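PDB 6BFI: VIN1 from Oscarella pearsei, which probably binds actin filaments (F-actin) and may play a role in adhesion between cells. Local coordinates for residues V695-R700 / A730-E735; M702-K707 / I723-E728; A675-E680 / N802-V807; E656-P661 / P669-A674. All blocks are in the same frame, centred on the assembly; numbering follows the deposited sequence.

Contact 1 of 4, residues V695-R700 / A730-E735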
loop_
_atom_site.group_PDB
_atom_site.type_symbol
_atom_site.label_atom_id
_atom_site.label_comp_id
_atom_site.label_asym_id
_atom_site.label_seq_id
_atom_site.Cartn_x
_atom_site.Cartn_y
_atom_site.Cartn_z
ATOM N N VAL A 695 -18.124 -10.368 -12.295
ATOM C CA VAL A 695 -17.837 -10.646 -10.892
ATOM C C VAL A 695 -18.882 -11.586 -10.301
ATOM O O VAL A 695 -18.548 -12.511 -9.552
ATOM C CB VAL A 695 -17.736 -9.332 -10.101
ATOM C CG1 VAL A 695 -17.655 -9.627 -8.631
ATOM C CG2 VAL A 695 -16.514 -8.544 -10.544
ATOM N N LYS A 696 -20.160 -11.369 -10.622
ATOM C CA LYS A 696 -21.202 -12.275 -10.149
ATOM C C LYS A 696 -20.985 -13.684 -10.687
ATOM O O LYS A 696 -21.063 -14.668 -9.939
ATOM C CB LYS A 696 -22.581 -11.752 -10.550
ATOM C CG LYS A 696 -23.283 -10.941 -9.475
ATOM C CD LYS A 696 -24.651 -10.483 -9.950
ATOM C CE LYS A 696 -25.435 -9.821 -8.834
ATOM N NZ LYS A 696 -26.764 -9.327 -9.299
ATOM N N GLN A 697 -20.704 -13.797 -11.988
ATOM C CA GLN A 697 -20.412 -15.104 -12.571
ATOM C C GLN A 697 -19.229 -15.765 -11.872
ATOM O O GLN A 697 -19.259 -16.969 -11.582
ATOM C CB GLN A 697 -20.141 -14.954 -14.069
ATOM C CG GLN A 697 -19.956 -16.263 -14.820
ATOM C CD GLN A 697 -21.270 -16.896 -15.247
ATOM O OE1 GLN A 697 -22.311 -16.693 -14.618
ATOM N NE2 GLN A 697 -21.228 -17.665 -16.329
ATOM N N MET A 698 -18.184 -14.987 -11.575
ATOM C CA MET A 698 -17.020 -15.535 -10.888
ATOM C C MET A 698 -17.381 -16.023 -9.491
ATOM O O MET A 698 -16.860 -17.044 -9.027
ATOM C CB MET A 698 -15.911 -14.485 -10.825
ATOM C CG MET A 698 -14.573 -15.020 -10.346
ATOM S SD MET A 698 -13.268 -13.779 -10.431
ATOM C CE MET A 698 -13.513 -13.149 -12.090
ATOM N N ALA A 699 -18.273 -15.305 -8.805
ATOM C CA ALA A 699 -18.723 -15.749 -7.488
ATOM C C ALA A 699 -19.478 -17.070 -7.586
ATOM O O ALA A 699 -19.239 -17.993 -6.797
ATOM C CB ALA A 699 -19.595 -14.675 -6.841
ATOM N N ARG A 700 -20.397 -17.176 -8.552
ATOM C CA ARG A 700 -21.112 -18.432 -8.766
ATOM C C ARG A 700 -20.138 -19.581 -8.997
ATOM O O ARG A 700 -20.224 -20.634 -8.348
ATOM C CB ARG A 700 -22.068 -18.293 -9.954
ATOM C CG ARG A 700 -23.092 -17.175 -9.832
ATOM C CD ARG A 700 -23.974 -17.109 -11.072
ATOM N NE ARG A 700 -24.857 -15.945 -11.066
ATOM C CZ ARG A 700 -24.728 -14.898 -11.874
ATOM N NH1 ARG A 700 -23.752 -14.860 -12.769
ATOM N NH2 ARG A 700 -25.583 -13.887 -11.792
ATOM N N ALA A 730 -10.229 -19.041 -13.716
ATOM C CA ALA A 730 -9.023 -18.379 -14.203
ATOM C C ALA A 730 -9.321 -17.538 -15.439
ATOM O O ALA A 730 -8.872 -16.389 -15.546
ATOM C CB ALA A 730 -7.939 -19.415 -14.502
ATOM N N LEU A 731 -10.081 -18.096 -16.385
ATOM C CA LEU A 731 -10.436 -17.339 -17.583
ATOM C C LEU A 731 -11.297 -16.128 -17.233
ATOM O O LEU A 731 -11.109 -15.034 -17.790
ATOM C CB LEU A 731 -11.155 -18.251 -18.576
ATOM C CG LEU A 731 -11.454 -17.683 -19.964
ATOM C CD1 LEU A 731 -10.184 -17.163 -20.615
ATOM C CD2 LEU A 731 -12.111 -18.742 -20.836
ATOM N N ASN A 732 -12.240 -16.303 -16.302
ATOM C CA ASN A 732 -13.033 -15.170 -15.834
ATOM C C ASN A 732 -12.149 -14.090 -15.225
ATOM O O ASN A 732 -12.387 -12.895 -15.433
ATOM C CB ASN A 732 -14.077 -15.641 -14.823
ATOM C CG ASN A 732 -15.458 -15.774 -15.431
ATOM O OD1 ASN A 732 -15.604 -15.898 -16.648
ATOM N ND2 ASN A 732 -16.481 -15.743 -14.585
ATOM N N ALA A 733 -11.123 -14.492 -14.471
ATOM C CA ALA A 733 -10.191 -13.517 -13.913
ATOM C C ALA A 733 -9.399 -12.810 -15.005
ATOM O O ALA A 733 -9.088 -11.620 -14.870
ATOM C CB ALA A 733 -9.244 -14.199 -12.927
ATOM N N GLN A 734 -9.067 -13.518 -16.088
ATOM C CA GLN A 734 -8.420 -12.868 -17.224
ATOM C C GLN A 734 -9.309 -11.773 -17.800
ATOM O O GLN A 734 -8.874 -10.627 -17.973
ATOM C CB GLN A 734 -8.079 -13.897 -18.303
ATOM C CG GLN A 734 -7.095 -14.971 -17.874
ATOM C CD GLN A 734 -6.752 -15.925 -19.006
ATOM O OE1 GLN A 734 -7.187 -15.739 -20.143
ATOM N NE2 GLN A 734 -5.969 -16.952 -18.697
ATOM N N GLU A 735 -10.568 -12.111 -18.099
ATOM C CA GLU A 735 -11.478 -11.116 -18.661
ATOM C C GLU A 735 -11.686 -9.948 -17.703
ATOM O O GLU A 735 -11.750 -8.786 -18.129
ATOM C CB GLU A 735 -12.811 -11.772 -19.019
ATOM C CG GLU A 735 -12.727 -12.708 -20.214
ATOM C CD GLU A 735 -13.979 -13.543 -20.394
ATOM O OE1 GLU A 735 -14.705 -13.750 -19.400
ATOM O OE2 GLU A 735 -14.235 -13.994 -21.531
#

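Contact 2 of 4, residues M702-K707 / I723-E728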
loop_
_atom_site.group_PDB
_atom_site.type_symbol
_atom_site.label_atom_id
_atom_site.label_comp_id
_atom_site.label_asym_id
_atom_site.label_seq_id
_atom_site.Cartn_x
_atom_site.Cartn_y
_atom_site.Cartn_z
ATOM N N MET A 702 -17.034 -19.811 -8.150
ATOM C CA MET A 702 -16.245 -20.106 -6.956
ATOM C C MET A 702 -17.055 -20.904 -5.940
ATOM O O MET A 702 -16.511 -21.781 -5.254
ATOM C CB MET A 702 -15.723 -18.809 -6.337
ATOM C CG MET A 702 -14.777 -19.018 -5.163
ATOM S SD MET A 702 -13.172 -19.719 -5.626
ATOM C CE MET A 702 -12.433 -18.341 -6.503
ATOM N N ALA A 703 -18.357 -20.615 -5.830
ATOM C CA ALA A 703 -19.223 -21.428 -4.981
ATOM C C ALA A 703 -19.296 -22.863 -5.490
ATOM O O ALA A 703 -19.260 -23.819 -4.698
ATOM C CB ALA A 703 -20.620 -20.812 -4.907
ATOM N N MET A 704 -19.395 -23.036 -6.813
ATOM C CA MET A 704 -19.360 -24.382 -7.374
ATOM C C MET A 704 -18.054 -25.086 -7.030
ATOM O O MET A 704 -18.051 -26.283 -6.712
ATOM C CB MET A 704 -19.562 -24.334 -8.888
ATOM C CG MET A 704 -20.904 -23.766 -9.308
ATOM S SD MET A 704 -22.268 -24.516 -8.400
ATOM C CE MET A 704 -22.150 -26.223 -8.929
ATOM N N MET A 705 -16.932 -24.358 -7.078
ATOM C CA MET A 705 -15.658 -24.949 -6.678
ATOM C C MET A 705 -15.708 -25.412 -5.229
ATOM O O MET A 705 -15.270 -26.521 -4.908
ATOM C CB MET A 705 -14.504 -23.964 -6.872
ATOM C CG MET A 705 -13.213 -24.469 -6.221
ATOM S SD MET A 705 -11.750 -23.429 -6.389
ATOM C CE MET A 705 -11.547 -23.430 -8.162
ATOM N N SER A 706 -16.235 -24.569 -4.338
ATOM C CA SER A 706 -16.392 -24.973 -2.944
ATOM C C SER A 706 -17.142 -26.295 -2.842
ATOM O O SER A 706 -16.697 -27.231 -2.160
ATOM C CB SER A 706 -17.120 -23.879 -2.162
ATOM O OG SER A 706 -17.433 -24.312 -0.849
ATOM N N LYS A 707 -18.276 -26.395 -3.543
ATOM C CA LYS A 707 -19.049 -27.634 -3.528
ATOM C C LYS A 707 -18.228 -28.813 -4.039
ATOM O O LYS A 707 -18.347 -29.932 -3.525
ATOM C CB LYS A 707 -20.323 -27.464 -4.357
ATOM C CG LYS A 707 -21.141 -28.736 -4.524
ATOM C CD LYS A 707 -22.474 -28.446 -5.194
ATOM C CE LYS A 707 -23.225 -29.726 -5.513
ATOM N NZ LYS A 707 -22.504 -30.553 -6.521
ATOM N N ILE A 723 -11.249 -29.255 -11.375
ATOM C CA ILE A 723 -10.217 -28.734 -12.270
ATOM C C ILE A 723 -10.830 -27.802 -13.308
ATOM O O ILE A 723 -10.368 -26.667 -13.505
ATOM C CB ILE A 723 -9.457 -29.897 -12.934
ATOM C CG1 ILE A 723 -8.753 -30.743 -11.872
ATOM C CG2 ILE A 723 -8.472 -29.371 -13.962
ATOM C CD1 ILE A 723 -8.055 -31.967 -12.426
ATOM N N ARG A 724 -11.883 -28.269 -13.985
ATOM C CA ARG A 724 -12.555 -27.450 -14.989
ATOM C C ARG A 724 -13.076 -26.153 -14.385
ATOM O O ARG A 724 -12.966 -25.085 -14.999
ATOM C CB ARG A 724 -13.698 -28.245 -15.622
ATOM C CG ARG A 724 -14.571 -27.446 -16.567
ATOM C CD ARG A 724 -15.702 -28.303 -17.111
ATOM N NE ARG A 724 -16.485 -28.911 -16.039
ATOM C CZ ARG A 724 -17.494 -28.308 -15.419
ATOM N NH1 ARG A 724 -17.845 -27.075 -15.764
ATOM N NH2 ARG A 724 -18.154 -28.935 -14.454
ATOM N N MET A 725 -13.637 -26.226 -13.176
ATOM C CA MET A 725 -14.135 -25.021 -12.522
ATOM C C MET A 725 -12.999 -24.047 -12.226
ATOM O O MET A 725 -13.156 -22.831 -12.390
ATOM C CB MET A 725 -14.877 -25.390 -11.240
ATOM C CG MET A 725 -15.598 -24.222 -10.599
ATOM S SD MET A 725 -16.693 -23.399 -11.771
ATOM C CE MET A 725 -17.847 -24.714 -12.142
ATOM N N ALA A 726 -11.844 -24.564 -11.798
ATOM C CA ALA A 726 -10.691 -23.700 -11.565
ATOM C C ALA A 726 -10.253 -23.008 -12.847
ATOM O O ALA A 726 -9.945 -21.809 -12.838
ATOM C CB ALA A 726 -9.536 -24.505 -10.975
ATOM N N LYS A 727 -10.220 -23.744 -13.960
ATOM C CA LYS A 727 -9.829 -23.129 -15.224
ATOM C C LYS A 727 -10.837 -22.069 -15.661
ATOM O O LYS A 727 -10.454 -21.010 -16.179
ATOM C CB LYS A 727 -9.662 -24.203 -16.300
ATOM C CG LYS A 727 -8.555 -25.201 -15.995
ATOM C CD LYS A 727 -8.074 -25.910 -17.254
ATOM C CE LYS A 727 -8.449 -27.383 -17.248
ATOM N NZ LYS A 727 -7.982 -28.068 -18.487
ATOM N N GLU A 728 -12.130 -22.328 -15.444
ATOM C CA GLU A 728 -13.146 -21.337 -15.790
ATOM C C GLU A 728 -13.003 -20.080 -14.940
ATOM O O GLU A 728 -13.140 -18.958 -15.448
ATOM C CB GLU A 728 -14.541 -21.944 -15.638
ATOM C CG GLU A 728 -15.018 -22.689 -16.878
ATOM C CD GLU A 728 -16.177 -23.629 -16.599
ATOM O OE1 GLU A 728 -16.214 -24.721 -17.205
ATOM O OE2 GLU A 728 -17.047 -23.281 -15.774
#

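Contact 3 of 4, residues A675-E680 / N802-V807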
loop_
_atom_site.group_PDB
_atom_site.type_symbol
_atom_site.label_atom_id
_atom_site.label_comp_id
_atom_site.label_asym_id
_atom_site.label_seq_id
_atom_site.Cartn_x
_atom_site.Cartn_y
_atom_site.Cartn_z
ATOM N N ALA A 675 -19.517 -15.728 -1.334
ATOM C CA ALA A 675 -20.734 -15.036 -0.927
ATOM C C ALA A 675 -20.475 -13.578 -0.586
ATOM O O ALA A 675 -21.332 -12.728 -0.853
ATOM C CB ALA A 675 -21.367 -15.743 0.272
ATOM N N SER A 676 -19.311 -13.265 -0.011
ATOM C CA SER A 676 -18.964 -11.866 0.208
ATOM C C SER A 676 -18.784 -11.137 -1.115
ATOM O O SER A 676 -19.200 -9.981 -1.254
ATOM C CB SER A 676 -17.697 -11.759 1.056
ATOM O OG SER A 676 -16.564 -12.222 0.342
ATOM N N VAL A 677 -18.172 -11.794 -2.103
ATOM C CA VAL A 677 -18.020 -11.159 -3.411
ATOM C C VAL A 677 -19.378 -10.978 -4.079
ATOM O O VAL A 677 -19.722 -9.881 -4.545
ATOM C CB VAL A 677 -17.060 -11.974 -4.295
ATOM C CG1 VAL A 677 -17.174 -11.534 -5.735
ATOM C CG2 VAL A 677 -15.641 -11.810 -3.805
ATOM N N PHE A 678 -20.169 -12.055 -4.141
ATOM C CA PHE A 678 -21.492 -11.984 -4.752
ATOM C C PHE A 678 -22.348 -10.914 -4.090
ATOM O O PHE A 678 -23.106 -10.209 -4.764
ATOM C CB PHE A 678 -22.180 -13.348 -4.670
ATOM C CG PHE A 678 -23.559 -13.372 -5.266
ATOM C CD1 PHE A 678 -23.738 -13.613 -6.618
ATOM C CD2 PHE A 678 -24.676 -13.160 -4.475
ATOM C CE1 PHE A 678 -25.007 -13.634 -7.170
ATOM C CE2 PHE A 678 -25.944 -13.181 -5.022
ATOM C CZ PHE A 678 -26.109 -13.419 -6.371
ATOM N N ARG A 679 -22.237 -10.775 -2.770
ATOM C CA ARG A 679 -23.019 -9.766 -2.069
ATOM C C ARG A 679 -22.489 -8.365 -2.332
ATOM O O ARG A 679 -23.270 -7.410 -2.383
ATOM C CB ARG A 679 -23.027 -10.064 -0.572
ATOM C CG ARG A 679 -24.146 -9.388 0.185
ATOM C CD ARG A 679 -24.434 -10.117 1.485
ATOM N NE ARG A 679 -24.802 -11.516 1.268
ATOM C CZ ARG A 679 -23.991 -12.549 1.487
ATOM N NH1 ARG A 679 -22.761 -12.342 1.936
ATOM N NH2 ARG A 679 -24.411 -13.787 1.260
ATOM N N GLU A 680 -21.172 -8.220 -2.500
ATOM C CA GLU A 680 -20.623 -6.916 -2.858
ATOM C C GLU A 680 -21.120 -6.470 -4.226
ATOM O O GLU A 680 -21.492 -5.305 -4.412
ATOM C CB GLU A 680 -19.093 -6.959 -2.830
ATOM C CG GLU A 680 -18.421 -5.643 -3.201
ATOM C CD GLU A 680 -18.638 -4.561 -2.162
ATOM O OE1 GLU A 680 -18.853 -4.903 -0.980
ATOM O OE2 GLU A 680 -18.596 -3.367 -2.529
ATOM N N ASN A 802 -7.953 -15.319 -1.003
ATOM C CA ASN A 802 -7.195 -14.165 -1.477
ATOM C C ASN A 802 -7.740 -13.649 -2.806
ATOM O O ASN A 802 -7.862 -12.431 -3.007
ATOM C CB ASN A 802 -5.718 -14.530 -1.599
ATOM C CG ASN A 802 -4.901 -13.431 -2.239
ATOM O OD1 ASN A 802 -4.225 -13.652 -3.241
ATOM N ND2 ASN A 802 -4.966 -12.236 -1.668
ATOM N N LEU A 803 -8.088 -14.559 -3.720
ATOM C CA LEU A 803 -8.658 -14.138 -4.998
ATOM C C LEU A 803 -9.972 -13.391 -4.804
ATOM O O LEU A 803 -10.211 -12.367 -5.452
ATOM C CB LEU A 803 -8.872 -15.344 -5.913
ATOM C CG LEU A 803 -9.513 -15.009 -7.263
ATOM C CD1 LEU A 803 -8.657 -14.012 -8.034
ATOM C CD2 LEU A 803 -9.751 -16.266 -8.085
ATOM N N MET A 804 -10.838 -13.887 -3.917
ATOM C CA MET A 804 -12.124 -13.226 -3.715
ATOM C C MET A 804 -11.955 -11.851 -3.075
ATOM O O MET A 804 -12.608 -10.884 -3.493
ATOM C CB MET A 804 -13.045 -14.114 -2.880
ATOM C CG MET A 804 -13.622 -15.281 -3.671
ATOM S SD MET A 804 -13.924 -14.830 -5.397
ATOM C CE MET A 804 -15.640 -15.274 -5.590
ATOM N N ARG A 805 -11.083 -11.737 -2.067
ATOM C CA ARG A 805 -10.774 -10.426 -1.502
ATOM C C ARG A 805 -10.297 -9.467 -2.584
ATOM O O ARG A 805 -10.752 -8.317 -2.666
ATOM C CB ARG A 805 -9.715 -10.557 -0.406
ATOM C CG ARG A 805 -10.216 -11.172 0.885
ATOM C CD ARG A 805 -9.199 -10.984 2.001
ATOM N NE ARG A 805 -7.911 -11.587 1.672
ATOM C CZ ARG A 805 -7.551 -12.818 2.020
ATOM N NH1 ARG A 805 -8.383 -13.582 2.714
ATOM N NH2 ARG A 805 -6.359 -13.284 1.676
ATOM N N THR A 806 -9.389 -9.940 -3.441
ATOM C CA THR A 806 -8.867 -9.093 -4.507
ATOM C C THR A 806 -9.973 -8.643 -5.455
ATOM O O THR A 806 -10.037 -7.465 -5.823
ATOM C CB THR A 806 -7.769 -9.837 -5.267
ATOM O OG1 THR A 806 -6.716 -10.182 -4.360
ATOM C CG2 THR A 806 -7.208 -8.969 -6.380
ATOM N N VAL A 807 -10.861 -9.560 -5.852
ATOM C CA VAL A 807 -11.932 -9.206 -6.783
ATOM C C VAL A 807 -12.872 -8.181 -6.159
ATOM O O VAL A 807 -13.308 -7.231 -6.823
ATOM C CB VAL A 807 -12.690 -10.469 -7.234
ATOM C CG1 VAL A 807 -13.925 -10.092 -8.044
ATOM C CG2 VAL A 807 -11.777 -11.375 -8.047
#

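Contact 4 of 4, residues E656-P661 / P669-A674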
loop_
_atom_site.group_PDB
_atom_site.type_symbol
_atom_site.label_atom_id
_atom_site.label_comp_id
_atom_site.label_asym_id
_atom_site.label_seq_id
_atom_site.Cartn_x
_atom_site.Cartn_y
_atom_site.Cartn_z
ATOM N N GLU A 656 -28.840 -20.242 -6.586
ATOM C CA GLU A 656 -29.650 -20.704 -5.464
ATOM C C GLU A 656 -28.802 -20.902 -4.214
ATOM O O GLU A 656 -29.257 -20.626 -3.098
ATOM C CB GLU A 656 -30.377 -21.996 -5.828
ATOM C CG GLU A 656 -31.501 -21.809 -6.829
ATOM C CD GLU A 656 -32.423 -23.008 -6.888
ATOM O OE1 GLU A 656 -32.240 -23.934 -6.070
ATOM O OE2 GLU A 656 -33.329 -23.023 -7.747
ATOM N N MET A 657 -27.565 -21.376 -4.378
ATOM C CA MET A 657 -26.681 -21.540 -3.228
ATOM C C MET A 657 -26.321 -20.193 -2.615
ATOM O O MET A 657 -26.368 -20.023 -1.391
ATOM C CB MET A 657 -25.415 -22.296 -3.631
ATOM C CG MET A 657 -25.616 -23.774 -3.910
ATOM S SD MET A 657 -24.049 -24.668 -3.926
ATOM C CE MET A 657 -23.082 -23.650 -5.034
ATOM N N LEU A 658 -25.957 -19.219 -3.452
ATOM C CA LEU A 658 -25.499 -17.930 -2.950
ATOM C C LEU A 658 -26.632 -17.053 -2.438
ATOM O O LEU A 658 -26.366 -16.081 -1.723
ATOM C CB LEU A 658 -24.717 -17.189 -4.036
ATOM C CG LEU A 658 -23.330 -17.768 -4.326
ATOM C CD1 LEU A 658 -22.602 -16.940 -5.374
ATOM C CD2 LEU A 658 -22.514 -17.860 -3.046
ATOM N N ARG A 659 -27.881 -17.360 -2.787
ATOM C CA ARG A 659 -29.018 -16.644 -2.229
ATOM C C ARG A 659 -29.702 -17.406 -1.102
ATOM O O ARG A 659 -30.547 -16.829 -0.409
ATOM C CB ARG A 659 -30.030 -16.313 -3.331
ATOM C CG ARG A 659 -29.448 -15.396 -4.394
ATOM C CD ARG A 659 -30.498 -14.850 -5.335
ATOM N NE ARG A 659 -29.910 -13.909 -6.283
ATOM C CZ ARG A 659 -29.700 -12.622 -6.026
ATOM N NH1 ARG A 659 -30.032 -12.116 -4.845
ATOM N NH2 ARG A 659 -29.158 -11.840 -6.950
ATOM N N ALA A 660 -29.360 -18.675 -0.906
ATOM C CA ALA A 660 -29.796 -19.425 0.259
ATOM C C ALA A 660 -28.971 -19.003 1.467
ATOM O O ALA A 660 -27.939 -18.343 1.329
ATOM C CB ALA A 660 -29.657 -20.923 -0.009
ATOM N N PRO A 661 -29.412 -19.350 2.677
ATOM C CA PRO A 661 -28.613 -19.032 3.866
ATOM C C PRO A 661 -27.210 -19.612 3.780
ATOM O O PRO A 661 -26.961 -20.612 3.100
ATOM C CB PRO A 661 -29.414 -19.666 5.008
ATOM C CG PRO A 661 -30.821 -19.621 4.521
ATOM C CD PRO A 661 -30.752 -19.852 3.038
ATOM N N PRO A 669 -15.399 -22.447 3.685
ATOM C CA PRO A 669 -14.752 -21.123 3.619
ATOM C C PRO A 669 -14.788 -20.509 2.229
ATOM O O PRO A 669 -15.046 -19.303 2.084
ATOM C CB PRO A 669 -13.312 -21.413 4.073
ATOM C CG PRO A 669 -13.373 -22.737 4.771
ATOM C CD PRO A 669 -14.453 -23.504 4.082
ATOM N N ILE A 670 -14.528 -21.318 1.199
ATOM C CA ILE A 670 -14.579 -20.827 -0.174
ATOM C C ILE A 670 -15.960 -20.270 -0.487
ATOM O O ILE A 670 -16.093 -19.211 -1.113
ATOM C CB ILE A 670 -14.186 -21.950 -1.152
ATOM C CG1 ILE A 670 -12.775 -22.459 -0.846
ATOM C CG2 ILE A 670 -14.274 -21.465 -2.586
ATOM C CD1 ILE A 670 -12.346 -23.626 -1.714
ATOM N N HIS A 671 -17.011 -20.968 -0.044
ATOM C CA HIS A 671 -18.371 -20.499 -0.285
ATOM C C HIS A 671 -18.629 -19.177 0.422
ATOM O O HIS A 671 -19.322 -18.307 -0.113
ATOM C CB HIS A 671 -19.379 -21.555 0.171
ATOM C CG HIS A 671 -20.794 -21.243 -0.205
ATOM N ND1 HIS A 671 -21.521 -20.236 0.395
ATOM C CD2 HIS A 671 -21.619 -21.810 -1.115
ATOM C CE1 HIS A 671 -22.731 -20.195 -0.134
ATOM N NE2 HIS A 671 -22.817 -21.140 -1.053
ATOM N N HIS A 672 -18.085 -19.005 1.628
ATOM C CA HIS A 672 -18.253 -17.738 2.331
ATOM C C HIS A 672 -17.571 -16.596 1.588
ATOM O O HIS A 672 -18.151 -15.512 1.445
ATOM C CB HIS A 672 -17.715 -17.851 3.756
ATOM C CG HIS A 672 -18.669 -18.497 4.712
ATOM N ND1 HIS A 672 -19.363 -17.784 5.665
ATOM C CD2 HIS A 672 -19.049 -19.789 4.858
ATOM C CE1 HIS A 672 -20.124 -18.609 6.362
ATOM N NE2 HIS A 672 -19.953 -19.830 5.891
ATOM N N ALA A 673 -16.345 -16.814 1.102
ATOM C CA ALA A 673 -15.659 -15.763 0.352
ATOM C C ALA A 673 -16.416 -15.420 -0.928
ATOM O O ALA A 673 -16.618 -14.241 -1.259
ATOM C CB ALA A 673 -14.225 -16.192 0.037
ATOM N N ALA A 674 -16.853 -16.451 -1.658
ATOM C CA ALA A 674 -17.661 -16.228 -2.852
ATOM C C ALA A 674 -18.961 -15.502 -2.526
ATOM O O ALA A 674 -19.464 -14.734 -3.353
ATOM C CB ALA A 674 -17.951 -17.559 -3.548
#

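Contact 1 of 4, residues V695-R700 / A730-E735
Met698 and Asn732 meet where helices 690-710 and 718-745 run antiparallel in the C-terminal helical bundle of this vinculin-family protein. The short axes cross at 163° with a closest approach of 9.9 Å, and the CA atoms of Met698 and Asn732 lie 6.4 Å apart. Met698 runs out extended from its backbone until chi3 (-48°) bends the chain, and that last turn lays its methyl against the other helix. Met698 CE thus sits 3.5 Å from the carbonyl Asn732 O and 3.7 Å from Asn732 CB, with Ala733 CB at the margin of the same patch. In the reverse direction the Asn732 side chain reaches back, and its ND2 comes to 3.5 Å from Gln697 CG. This is a van der Waals approach, since the amide nitrogen meets a methylene. The side chains of Gln697 and Asn732 cross at about a right angle, with amide planes 31° apart. Beyond CG, Gln697 turns so that OE1 accepts a bent hydrogen bond (3.0 Å) from Arg700 NH1 of its own segment, in the carbonyl plane but tilted from the guanidinium plane. Shortening Gln697 to an alanine would probably cost Asn732 ND2 its closest methylene, CG, and Arg700 NH1 this acceptor. Helix 786-817 flanks the contact, with Val807 against Met698, while helix 649-659 brings Met651 to Gln697 and helix 763-778 sets Ile763 beside Ala733.

Contact 2 of 4, residues M702-K707 / I723-E728
Met705 extends toward Ala726 because its CG is anti to the backbone N (chi1 169°) and the chain stays straight as far as SD, turning only at chi3. Met725 starts out in the same way but folds at chi2 (53°) and again at chi3, which carries its methyl round toward Met704 instead of straight across. The methyls of Met705 and Met725 thus end at different places, on Ala726 and on Met704. Met705 CE rests on the far helix at Ala726, 3.5 Å from Ala726 CA and 3.6 Å from Ala726 CB, where the small side chain allows the methyl to come down close to the backbone. The folded Met725 presents two surfaces. Its CG packs 3.9 Å from Met705 CB, and its CE touches Met704 CB at 3.7 Å. Met704 itself contributes just this first methylene, since the rest of its chain leads away to Met657 of helix 649-659. All four residues are buried, and their cross-contacts are apolar. Within segment 723-728, Arg724 NH1 and Glu728 OE1 form a salt bridge of 3.2 Å, one helical turn apart. The guanidinium approaches on the syn side of the carboxylate, somewhat out of its plane, and Lys701 NZ gives Glu728 a second positive partner. The axes of the two segments approach to 9.3 Å, at 159° between their directions, and the geometry is that of an antiparallel helical hairpin, the building unit of the all-helical bundles that make up vinculin-family proteins.

Contact 3 of 4, residues A675-E680 / N802-V807
Met804 bends across Val677, with its atoms from CB to CE lying 3.6 to 4.0 Å from the one methyl, Val677 CG2. Met804 CG lies beside the backbone N, anti to the carbonyl carbon, and the chain then bends sharply. Its chi2, -34°, is off the staggered position and may carry mild strain, whereas the C-S torsion tolerates its chi3 of -126° at little cost. The result is that Met804 CB stands 3.6 Å and Met804 SD 3.8 Å from Val677 CG2. Met804 CE ends 3.8 Å from Val677 CB. A chi1 of 165° sets Val677 CG1 anti to the backbone N and CG2 anti to the carbonyl carbon, sending the methyls to different partners. Val677 CG2 presses tightly on the carbonyl Met804 O at 3.2 Å, while Val677 CG1 reaches Val807 CG1 at 4.2 Å. The two main side chains cross at about a right angle. Within segment 802-807, Asn802 O takes two bonds from opposite faces of its plane, one from Thr806 N and one from Thr806 OG1 at 2.9 Å. With a serine in place of Met804, Val677 CB and CG2 would probably lose their cover by SD and CE. Helix 690-710 adjoins the contact through Val695 and Met702, helix 763-778 lies against Leu803 and Thr806 through Ile766, and helix 649-659 packs on Phe678 through Leu658.

Contact 4 of 4, residues E656-P661 / P669-A674
Leu658 lays a methyl over one face of the His671 imidazole, and Met657 meets the same ring at its edge. Leu658 CD2 stands 4.1 Å from the centroid of the His671 ring and 28° off its normal, the geometry of a CH-pi contact. The methyl is shifted toward the CE1-NE2 bond, away from CG of His671, and lies 3.7 Å from His671 CE1. Leu658 and His671 slide past each other in opposite directions. The nearest CA atoms, those of Leu658 and Ala674, are 8.0 Å apart, and the outstretched Leu658 and His671 chains span the gap. In His671 CG is anti to the backbone N (chi1 -172°), pointing the ring across to helix 649-659. There the carbonyl Met657 O lies near the ring plane, 3.7 Å from His671 NE2, too long for a hydrogen bond, and Met657 CB is 3.8 Å from the same nitrogen. The loop after Arg659 is tied to the second helix by a hydrogen bond between His672 NE2 and Pro663 O, and Ser706 of helix 690-710 also touches His671. Across these segments the imidazole therefore acts chiefly as a flat packing surface, and the contact depends on shape and dispersion more than on charge or hydrogen bonding.

All four contacts belong to one helical bundle near the C-terminus, with centres 10 to 15 Å apart. Contact 4 comes first along the chain, joining helices 649-659 and 669-682. Contact 3 then ties helix 669-682 to helix 786-817, closing a long loop that encloses contact 1, which in turn encloses contact 2. Contacts 1 and 2 are successive levels of the same pair, helices 690-710 and 718-745. Direct packing joins contact 3 to the other three: Met804 CE touches Ala674 CA at 3.5 Å, Met702 CB at 3.6 Å and Ala699 CA at 3.7 Å. Helix 786-817 thus packs back on helices 669-682 and 690-710, consistent with a compact domain like the vinculin tail.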